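Local coordinates for pectate lyase (PDB 1GXM), which cleaves pectate (polygalacturonic acid) by anti-beta-elimination, here represented by the catalytic module of a longer family 10 polysaccharide lyase, at residues 47-56 with 68-79; 110-118 with 128-137. All blocks are in the same frame, centred on the assembly; numbering follows the deposited sequence. Where two conformers were deposited one is given.

Interaction 1. Residues 47-56 with 68-79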
loop_
_atom_site.group_PDB
_atom_site.type_symbol
_atom_site.label_atom_id
_atom_site.label_comp_id
_atom_site.label_asym_id
_atom_site.label_seq_id
_atom_site.Cartn_x
_atom_site.Cartn_y
_atom_site.Cartn_z
ATOM N N ASN A 47 -16.617 12.146 -7.924
ATOM C CA ASN A 47 -15.797 11.241 -8.731
ATOM C C ASN A 47 -15.750 9.799 -8.234
ATOM O O ASN A 47 -15.222 8.944 -8.909
ATOM C CB ASN A 47 -14.396 11.790 -8.912
ATOM C CG ASN A 47 -13.677 12.010 -7.613
ATOM O OD1 ASN A 47 -13.885 11.320 -6.634
ATOM N ND2 ASN A 47 -12.779 12.967 -7.622
ATOM N N GLY A 48 -16.309 9.560 -7.060
ATOM C CA GLY A 48 -16.356 8.252 -6.434
ATOM C C GLY A 48 -15.305 7.989 -5.382
ATOM O O GLY A 48 -15.383 7.006 -4.665
ATOM N N GLY A 49 -14.295 8.844 -5.321
ATOM C CA GLY A 49 -13.275 8.734 -4.291
ATOM C C GLY A 49 -13.693 9.453 -3.025
ATOM O O GLY A 49 -14.666 10.205 -3.000
ATOM N N TRP A 50 -12.914 9.262 -1.979
ATOM C CA TRP A 50 -13.071 9.998 -0.746
ATOM C C TRP A 50 -11.869 10.872 -0.476
ATOM O O TRP A 50 -10.756 10.553 -0.885
ATOM C CB TRP A 50 -13.200 9.084 0.460
ATOM C CG TRP A 50 -14.595 8.571 0.704
ATOM C CD1 TRP A 50 -15.454 9.024 1.635
ATOM C CD2 TRP A 50 -15.257 7.482 0.041
ATOM N NE1 TRP A 50 -16.622 8.308 1.589
ATOM C CE2 TRP A 50 -16.531 7.355 0.620
ATOM C CE3 TRP A 50 -14.913 6.620 -1.005
ATOM C CZ2 TRP A 50 -17.438 6.395 0.215
ATOM C CZ3 TRP A 50 -15.812 5.646 -1.378
ATOM C CH2 TRP A 50 -17.061 5.555 -0.780
ATOM N N PRO A 51 -12.089 11.951 0.258
ATOM C CA PRO A 51 -10.973 12.740 0.773
ATOM C C PRO A 51 -10.397 11.978 1.957
ATOM O O PRO A 51 -11.035 11.070 2.497
ATOM C CB PRO A 51 -11.636 14.046 1.226
ATOM C CG PRO A 51 -13.036 13.943 0.877
ATOM C CD PRO A 51 -13.380 12.486 0.715
ATOM N N LYS A 52 -9.196 12.337 2.374
ATOM C CA LYS A 52 -8.605 11.683 3.537
ATOM C C LYS A 52 -8.917 12.404 4.837
ATOM O O LYS A 52 -9.385 13.546 4.835
ATOM C CB LYS A 52 -7.094 11.531 3.391
ATOM C CG LYS A 52 -6.351 12.827 3.306
ATOM C CD LYS A 52 -4.872 12.590 3.356
ATOM C CE LYS A 52 -4.086 13.861 3.288
ATOM N NZ LYS A 52 -2.632 13.532 3.349
ATOM N N ASN A 53 -8.670 11.700 5.934
ATOM C CA ASN A 53 -8.578 12.277 7.279
ATOM C C ASN A 53 -9.899 12.766 7.862
ATOM O O ASN A 53 -9.905 13.564 8.792
ATOM C CB ASN A 53 -7.564 13.433 7.321
ATOM C CG ASN A 53 -6.156 13.003 6.972
ATOM O OD1 ASN A 53 -5.817 11.822 6.998
ATOM N ND2 ASN A 53 -5.324 13.979 6.646
ATOM N N LEU A 54 -11.015 12.289 7.334
ATOM C CA LEU A 54 -12.313 12.624 7.915
ATOM C C LEU A 54 -12.581 11.744 9.134
ATOM O O LEU A 54 -12.375 10.535 9.089
ATOM C CB LEU A 54 -13.423 12.458 6.883
ATOM C CG LEU A 54 -13.337 13.466 5.726
ATOM C CD1 LEU A 54 -14.107 12.968 4.514
ATOM C CD2 LEU A 54 -13.853 14.847 6.158
ATOM N N ASP A 55 -13.049 12.368 10.211
ATOM C CA ASP A 55 -13.301 11.663 11.470
ATOM C C ASP A 55 -14.730 11.125 11.477
ATOM O O ASP A 55 -15.617 11.708 12.092
ATOM C CB ASP A 55 -13.071 12.619 12.645
ATOM C CG ASP A 55 -13.026 11.910 13.997
ATOM O OD1 ASP A 55 -13.262 10.677 14.078
ATOM O OD2 ASP A 55 -12.782 12.543 15.051
ATOM N N TYR A 56 -14.948 10.000 10.796
ATOM C CA TYR A 56 -16.312 9.498 10.589
ATOM C C TYR A 56 -17.012 9.121 11.869
ATOM O O TYR A 56 -18.227 9.127 11.906
ATOM C CB TYR A 56 -16.331 8.290 9.682
ATOM C CG TYR A 56 -15.776 8.556 8.317
ATOM C CD1 TYR A 56 -16.359 9.487 7.473
ATOM C CD2 TYR A 56 -14.665 7.862 7.862
ATOM C CE1 TYR A 56 -15.850 9.712 6.215
ATOM C CE2 TYR A 56 -14.165 8.073 6.613
ATOM C CZ TYR A 56 -14.745 9.004 5.790
ATOM O OH TYR A 56 -14.229 9.228 4.543
ATOM N N SER A 68 -10.654 16.082 -5.550
ATOM C CA SER A 68 -9.985 14.843 -5.890
ATOM C C SER A 68 -10.181 13.824 -4.778
ATOM O O SER A 68 -10.244 14.158 -3.600
ATOM C CB SER A 68 -8.506 15.063 -6.110
ATOM O OG SER A 68 -8.299 15.828 -7.263
ATOM N N GLY A 69 -10.340 12.579 -5.186
ATOM C CA GLY A 69 -10.273 11.463 -4.272
ATOM C C GLY A 69 -8.830 11.113 -3.998
ATOM O O GLY A 69 -7.938 11.512 -4.719
ATOM N N THR A 70 -8.623 10.355 -2.944
ATOM C CA THR A 70 -7.298 9.934 -2.585
ATOM C C THR A 70 -7.283 8.528 -2.051
ATOM O O THR A 70 -8.268 8.030 -1.530
ATOM C CB THR A 70 -6.669 10.921 -1.587
ATOM O OG1 THR A 70 -5.301 10.564 -1.345
ATOM C CG2 THR A 70 -7.326 10.896 -0.245
ATOM N N ILE A 71 -6.131 7.884 -2.218
ATOM C CA ILE A 71 -5.855 6.599 -1.587
ATOM C C ILE A 71 -4.806 6.735 -0.484
ATOM O O ILE A 71 -4.283 5.741 0.013
ATOM C CB ILE A 71 -5.439 5.552 -2.625
ATOM C CG1 ILE A 71 -4.246 6.009 -3.433
ATOM C CG2 ILE A 71 -6.608 5.256 -3.545
ATOM C CD1 ILE A 71 -3.592 4.892 -4.230
ATOM N N ASP A 72 -4.526 7.957 -0.074
ATOM C CA ASP A 72 -3.643 8.169 1.057
ATOM C C ASP A 72 -4.372 7.898 2.362
ATOM O O ASP A 72 -5.577 8.084 2.473
ATOM C CB ASP A 72 -3.097 9.568 1.043
ATOM C CG ASP A 72 -1.968 9.760 2.027
ATOM O OD1 ASP A 72 -1.236 8.788 2.351
ATOM O OD2 ASP A 72 -1.797 10.864 2.525
ATOM N N ASN A 73 -3.617 7.458 3.359
ATOM C CA ASN A 73 -4.178 7.235 4.696
ATOM C C ASN A 73 -5.435 6.361 4.672
ATOM O O ASN A 73 -6.394 6.626 5.402
ATOM C CB ASN A 73 -4.426 8.561 5.416
ATOM C CG ASN A 73 -4.502 8.400 6.938
ATOM O OD1 ASN A 73 -3.992 7.422 7.494
ATOM N ND2 ASN A 73 -5.131 9.367 7.610
ATOM N N GLY A 74 -5.416 5.344 3.815
ATOM C CA GLY A 74 -6.491 4.368 3.703
ATOM C C GLY A 74 -7.741 4.887 3.036
ATOM O O GLY A 74 -8.732 4.176 2.942
ATOM N N ALA A 75 -7.726 6.126 2.577
ATOM C CA ALA A 75 -8.919 6.706 1.994
ATOM C C ALA A 75 -9.317 5.968 0.724
ATOM O O ALA A 75 -8.482 5.403 0.021
ATOM C CB ALA A 75 -8.729 8.158 1.715
ATOM N N THR A 76 -10.625 6.005 0.476
ATOM C CA THR A 76 -11.303 5.417 -0.662
ATOM C C THR A 76 -11.337 3.905 -0.548
ATOM O O THR A 76 -12.410 3.295 -0.537
ATOM C CB THR A 76 -10.714 5.870 -2.000
ATOM O OG1 THR A 76 -10.842 7.294 -2.099
ATOM C CG2 THR A 76 -11.559 5.326 -3.161
ATOM N N ILE A 77 -10.169 3.298 -0.436
ATOM C CA ILE A 77 -10.075 1.852 -0.389
ATOM C C ILE A 77 -10.751 1.287 0.854
ATOM O O ILE A 77 -11.414 0.253 0.775
ATOM C CB ILE A 77 -8.613 1.366 -0.557
ATOM C CG1 ILE A 77 -7.677 1.945 0.506
ATOM C CG2 ILE A 77 -8.151 1.708 -1.964
ATOM C CD1 ILE A 77 -6.258 1.363 0.480
ATOM N N THR A 78 -10.644 1.971 1.978
ATOM C CA THR A 78 -11.267 1.485 3.198
ATOM C C THR A 78 -12.767 1.705 3.124
ATOM O O THR A 78 -13.541 0.797 3.378
ATOM C CB THR A 78 -10.705 2.196 4.406
ATOM O OG1 THR A 78 -9.278 2.073 4.429
ATOM C CG2 THR A 78 -11.187 1.522 5.674
ATOM N N GLU A 79 -13.173 2.918 2.780
ATOM C CA GLU A 79 -14.593 3.251 2.684
ATOM C C GLU A 79 -15.326 2.320 1.738
ATOM O O GLU A 79 -16.443 1.873 2.028
ATOM C CB GLU A 79 -14.796 4.703 2.221
ATOM C CG GLU A 79 -14.438 5.754 3.254
ATOM C CD GLU A 79 -12.996 6.177 3.243
ATOM O OE1 GLU A 79 -12.149 5.458 2.686
ATOM O OE2 GLU A 79 -12.701 7.240 3.813
HETATM O O HOH W 1 -8.250 8.816 5.395
#

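Interaction 2. Residues 110-118 with 128-137. With GOL (glycerol), chain C.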
loop_
_atom_site.group_PDB
_atom_site.type_symbol
_atom_site.label_atom_id
_atom_site.label_comp_id
_atom_site.label_asym_id
_atom_site.label_seq_id
_atom_site.Cartn_x
_atom_site.Cartn_y
_atom_site.Cartn_z
ATOM N N GLN A 110 -6.230 5.191 -12.900
ATOM C CA GLN A 110 -5.102 4.395 -13.304
ATOM C C GLN A 110 -4.482 4.903 -14.595
ATOM O O GLN A 110 -5.170 5.132 -15.583
ATOM C CB GLN A 110 -5.503 2.931 -13.443
ATOM C CG GLN A 110 -4.337 1.997 -13.597
ATOM C CD GLN A 110 -4.767 0.560 -13.559
ATOM O OE1 GLN A 110 -5.741 0.173 -14.208
ATOM N NE2 GLN A 110 -4.044 -0.255 -12.795
ATOM N N TYR A 111 -3.182 5.084 -14.591
ATOM C CA TYR A 111 -2.479 5.438 -15.789
ATOM C C TYR A 111 -2.438 4.267 -16.763
ATOM O O TYR A 111 -2.642 3.136 -16.375
ATOM C CB TYR A 111 -1.055 5.836 -15.474
ATOM C CG TYR A 111 -0.842 7.112 -14.710
ATOM C CD1 TYR A 111 -0.878 7.144 -13.326
ATOM C CD2 TYR A 111 -0.476 8.266 -15.371
ATOM C CE1 TYR A 111 -0.587 8.297 -12.628
ATOM C CE2 TYR A 111 -0.201 9.417 -14.681
ATOM C CZ TYR A 111 -0.237 9.419 -13.302
ATOM O OH TYR A 111 0.064 10.566 -12.639
ATOM N N SER A 112 -2.059 4.547 -18.004
ATOM C CA SER A 112 -1.941 3.518 -19.035
ATOM C C SER A 112 -0.960 2.426 -18.632
ATOM O O SER A 112 -1.101 1.281 -19.045
ATOM C CB SER A 112 -1.489 4.131 -20.353
ATOM O OG SER A 112 -0.223 4.690 -20.247
ATOM N N THR A 113 0.008 2.788 -17.803
ATOM C CA THR A 113 1.027 1.858 -17.333
ATOM C C THR A 113 0.573 0.960 -16.192
ATOM O O THR A 113 1.278 0.056 -15.800
ATOM C CB THR A 113 2.212 2.624 -16.812
ATOM O OG1 THR A 113 1.763 3.467 -15.748
ATOM C CG2 THR A 113 2.824 3.535 -17.867
ATOM N N GLY A 114 -0.565 1.268 -15.607
ATOM C CA GLY A 114 -1.062 0.566 -14.440
ATOM C C GLY A 114 -0.844 1.297 -13.127
ATOM O O GLY A 114 -1.419 0.908 -12.130
ATOM N N ALA A 115 -0.023 2.331 -13.119
ATOM C CA ALA A 115 0.238 3.095 -11.911
ATOM C C ALA A 115 -1.054 3.675 -11.362
ATOM O O ALA A 115 -1.912 4.133 -12.117
ATOM C CB ALA A 115 1.172 4.207 -12.219
ATOM N N LEU A 116 -1.163 3.717 -10.042
ATOM C CA LEU A 116 -2.221 4.450 -9.353
ATOM C C LEU A 116 -1.627 5.635 -8.622
ATOM O O LEU A 116 -0.702 5.471 -7.826
ATOM C CB LEU A 116 -2.947 3.566 -8.340
ATOM C CG LEU A 116 -3.627 2.331 -8.942
ATOM C CD1 LEU A 116 -4.316 1.546 -7.871
ATOM C CD2 LEU A 116 -4.646 2.737 -9.940
ATOM N N PRO A 117 -2.161 6.823 -8.862
ATOM C CA PRO A 117 -1.699 8.028 -8.186
ATOM C C PRO A 117 -2.286 8.139 -6.805
ATOM O O PRO A 117 -3.255 7.486 -6.451
ATOM C CB PRO A 117 -2.246 9.134 -9.075
ATOM C CG PRO A 117 -3.520 8.574 -9.576
ATOM C CD PRO A 117 -3.253 7.118 -9.812
ATOM N N GLN A 118 -1.687 8.991 -6.000
ATOM C CA GLN A 118 -2.164 9.237 -4.659
ATOM C C GLN A 118 -3.489 9.990 -4.632
ATOM O O GLN A 118 -4.331 9.715 -3.803
ATOM C CB GLN A 118 -1.114 9.995 -3.872
ATOM C CG GLN A 118 -1.385 10.047 -2.395
ATOM C CD GLN A 118 -0.367 10.892 -1.644
ATOM O OE1 GLN A 118 0.278 10.418 -0.687
ATOM N NE2 GLN A 118 -0.234 12.120 -2.038
ATOM N N ASP A 128 1.082 12.709 -7.974
ATOM C CA ASP A 128 0.778 12.104 -9.274
ATOM C C ASP A 128 1.514 10.787 -9.481
ATOM O O ASP A 128 1.171 10.021 -10.379
ATOM C CB ASP A 128 1.209 13.039 -10.409
ATOM C CG ASP A 128 0.378 14.267 -10.530
ATOM O OD1 ASP A 128 -0.557 14.495 -9.731
ATOM O OD2 ASP A 128 0.667 15.089 -11.429
ATOM N N HIS A 129 2.575 10.553 -8.711
ATOM C CA HIS A 129 3.379 9.367 -8.902
ATOM C C HIS A 129 2.600 8.109 -8.571
ATOM O O HIS A 129 1.620 8.159 -7.833
ATOM C CB HIS A 129 4.639 9.395 -8.047
ATOM C CG HIS A 129 5.598 10.474 -8.413
ATOM N ND1 HIS A 129 5.858 10.832 -9.720
ATOM C CD2 HIS A 129 6.363 11.273 -7.637
ATOM C CE1 HIS A 129 6.747 11.808 -9.722
ATOM N NE2 HIS A 129 7.078 12.088 -8.473
ATOM N N ALA A 130 3.039 6.982 -9.118
ATOM C CA ALA A 130 2.594 5.681 -8.643
ATOM C C ALA A 130 2.918 5.633 -7.154
ATOM O O ALA A 130 4.077 5.743 -6.751
ATOM C CB ALA A 130 3.335 4.566 -9.368
ATOM N N THR A 131 1.889 5.483 -6.330
ATOM C CA THR A 131 2.024 5.709 -4.891
ATOM C C THR A 131 1.857 4.433 -4.123
ATOM O O THR A 131 0.762 3.977 -3.869
ATOM C CB THR A 131 1.019 6.726 -4.442
ATOM O OG1 THR A 131 1.303 7.948 -5.123
ATOM C CG2 THR A 131 1.206 7.039 -2.955
ATOM N N PHE A 132 2.981 3.861 -3.729
ATOM C CA PHE A 132 2.958 2.724 -2.835
ATOM C C PHE A 132 2.838 3.142 -1.391
ATOM O O PHE A 132 2.392 2.375 -0.567
ATOM C CB PHE A 132 4.182 1.844 -3.036
ATOM C CG PHE A 132 4.268 1.268 -4.408
ATOM C CD1 PHE A 132 3.296 0.408 -4.864
ATOM C CD2 PHE A 132 5.301 1.585 -5.268
ATOM C CE1 PHE A 132 3.359 -0.130 -6.121
ATOM C CE2 PHE A 132 5.352 1.057 -6.529
ATOM C CZ PHE A 132 4.391 0.194 -6.948
ATOM N N ASN A 133 3.181 4.386 -1.109
ATOM C CA ASN A 133 3.079 4.979 0.202
ATOM C C ASN A 133 1.774 4.663 0.874
ATOM O O ASN A 133 0.718 4.737 0.268
ATOM C CB ASN A 133 3.207 6.494 0.076
ATOM C CG ASN A 133 3.477 7.151 1.386
ATOM O OD1 ASN A 133 4.556 6.995 1.946
ATOM N ND2 ASN A 133 2.520 7.900 1.889
ATOM N N ASP A 134 1.865 4.332 2.158
ATOM C CA ASP A 134 0.707 3.983 2.976
ATOM C C ASP A 134 -0.112 2.857 2.372
ATOM O O ASP A 134 -1.326 2.805 2.495
ATOM C CB ASP A 134 -0.180 5.201 3.193
ATOM C CG ASP A 134 -0.807 5.179 4.576
ATOM O OD1 ASP A 134 -1.659 6.033 4.851
ATOM O OD2 ASP A 134 -0.505 4.332 5.448
ATOM N N ASN A 135 0.572 1.938 1.719
ATOM C CA ASN A 135 -0.034 0.792 1.065
ATOM C C ASN A 135 -1.078 1.164 0.021
ATOM O O ASN A 135 -1.910 0.349 -0.324
ATOM C CB ASN A 135 -0.633 -0.157 2.110
ATOM C CG ASN A 135 0.403 -0.772 2.970
ATOM O OD1 ASN A 135 1.453 -1.212 2.479
ATOM N ND2 ASN A 135 0.136 -0.821 4.269
ATOM N N GLY A 136 -0.998 2.369 -0.522
ATOM C CA GLY A 136 -2.066 2.856 -1.372
ATOM C C GLY A 136 -2.277 2.016 -2.621
ATOM O O GLY A 136 -3.320 1.409 -2.825
ATOM N N MET A 137 -1.276 1.981 -3.485
ATOM C CA MET A 137 -1.445 1.266 -4.726
ATOM C C MET A 137 -1.658 -0.224 -4.486
ATOM O O MET A 137 -2.505 -0.841 -5.116
ATOM C CB MET A 137 -0.272 1.502 -5.659
ATOM C CG MET A 137 -0.409 0.796 -6.978
ATOM S SD MET A 137 0.735 1.442 -8.196
ATOM C CE MET A 137 0.503 0.235 -9.454
HETATM C C1 GOL C . 4.417 11.903 -14.276
HETATM O O1 GOL C . 5.336 12.750 -13.644
HETATM C C2 GOL C . 3.254 11.811 -13.325
HETATM O O2 GOL C . 2.143 11.293 -13.999
HETATM C C3 GOL C . 3.560 10.967 -12.097
HETATM O O3 GOL C . 4.765 10.223 -12.099
HETATM O O HOH W 2 -0.147 7.750 0.276
#

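Interaction 1. Residues 47-56 with 68-79
Glu79, in the first turn of helix 77-90, lies with its aliphatic part flat against the indole of Trp50, and its course explains much of this contact. CB sits over the six-membered ring, 3.5 Å from the centroid, a CH-pi contact only 8° off the ring normal. CG follows over the CD2-CE2 bond shared by the two rings and also comes within van der Waals distance of Tyr56 OH. The chain then bends (chi2 88°) instead of running on straight, which lays the carboxylate over the five-membered side, stacked at 19° to the indole plane. At the tip the two oxygens part ways: OE2 accepts a hydrogen bond from Tyr56 OH at 2.6 Å through its anti lone pair, with the phenol ring almost perpendicular to the carboxylate, while OE1 takes a weak bond from Thr76 N. OE2 is also hydrogen-bonded to a glycerol, probably from the crystallisation liquor, and the indole NE1 is held by Val40 O.

Beside this stack, Trp50 N gives a nearly straight bond to Thr76 OG1 (2.9 Å), and that hydroxyl donates to Thr70 O. Trp50 O accepts from Thr70 N, so the tryptophan backbone is held on both its polar atoms. Gly49, whose N closes an Asx turn on Asn47 OD1, presses against Gly69, their CA atoms 4.1 Å apart.

Toward the surface, Lys52, extended beyond CG, reaches Asp72 OD2 with NZ at 2.9 Å in a salt bridge. Next to it Asn73 ND2 donates to Asn53 OD1 at 2.6 Å, the two amides steeply turned against each other, and a water joins Asn53 N to Asn73 O. The chemistry implies a carboxylate whose rotation is limited by the stack on Trp50, a short bond from Tyr56 and a weak one from Thr76 N, in a buried interior edged by a charged, hydrated margin.

Interaction 2. Residues 110-118 with 128-137
Hydrogen bonds across the contact begin with Tyr111, whose hydroxyl donates to Asp128 O at 2.6 Å, the carbonyl lying at the ring edge. The same phenol oxygen accepts from O2 of a glycerol, probably left from crystallisation, whose O3 meets His129 ND1 at 2.7 Å in the plane of the imidazole. The backbones are tied by Thr131 N, which gives a bond to Leu116 O at 3.0 Å. A weak, long bond runs from Leu116 N to Met137 SD. CH groups add to these: Pro117 CA points almost straight at His129 O, 3.3 Å away, and Ala130 CA approaches Leu116 O.

The apolar contacts lie on the Ala115 and Leu116 side. Ala115 CB touches Ala130 CB at 3.6 Å. The side chains of Met137 and Leu116 cross at about a right angle, Met137 CG lying 4.0 Å from Leu116 CB. Met137 stretches out fully, its CG anti to the backbone N (chi1 -179°), which also carries CE to the polar Gly114 O.

At the other end Gln118 CB packs on Thr131 OG1, which donates to His129 O, and a water links Gln118 OE1 to Asn133 ND2.

Gly114 closes a type I turn that starts at Tyr111, just beyond helix 93-109; strand 130-131 then leads into helix 136-148. This is consistent with the (alpha/alpha) toroid of family 10 lyases, whose helices are joined by long loops and short strands.

In the fold
Interaction 1 closes along the chain before interaction 2 opens, and helix 93-109 lies between them in sequence; their centres are 14 Å apart. They join directly at Gln118, whose carbonyl O is approached by Thr70 OG1 at 2.8 Å and Ile71 N at 3.0 Å, both probable hydrogen bonds. Gly69 also bonds through its backbone to Tyr120, so strand 69-70 pairs antiparallel with strand 119-120, which follows directly on residues 110-118. Each contact has a glycerol hydrogen-bonded to it, by Glu79 in 47-56/68-79 and by Tyr111 and His129 in 110-118/128-137; both are probably from crystallisation, though they may point to places where a polar ligand can sit.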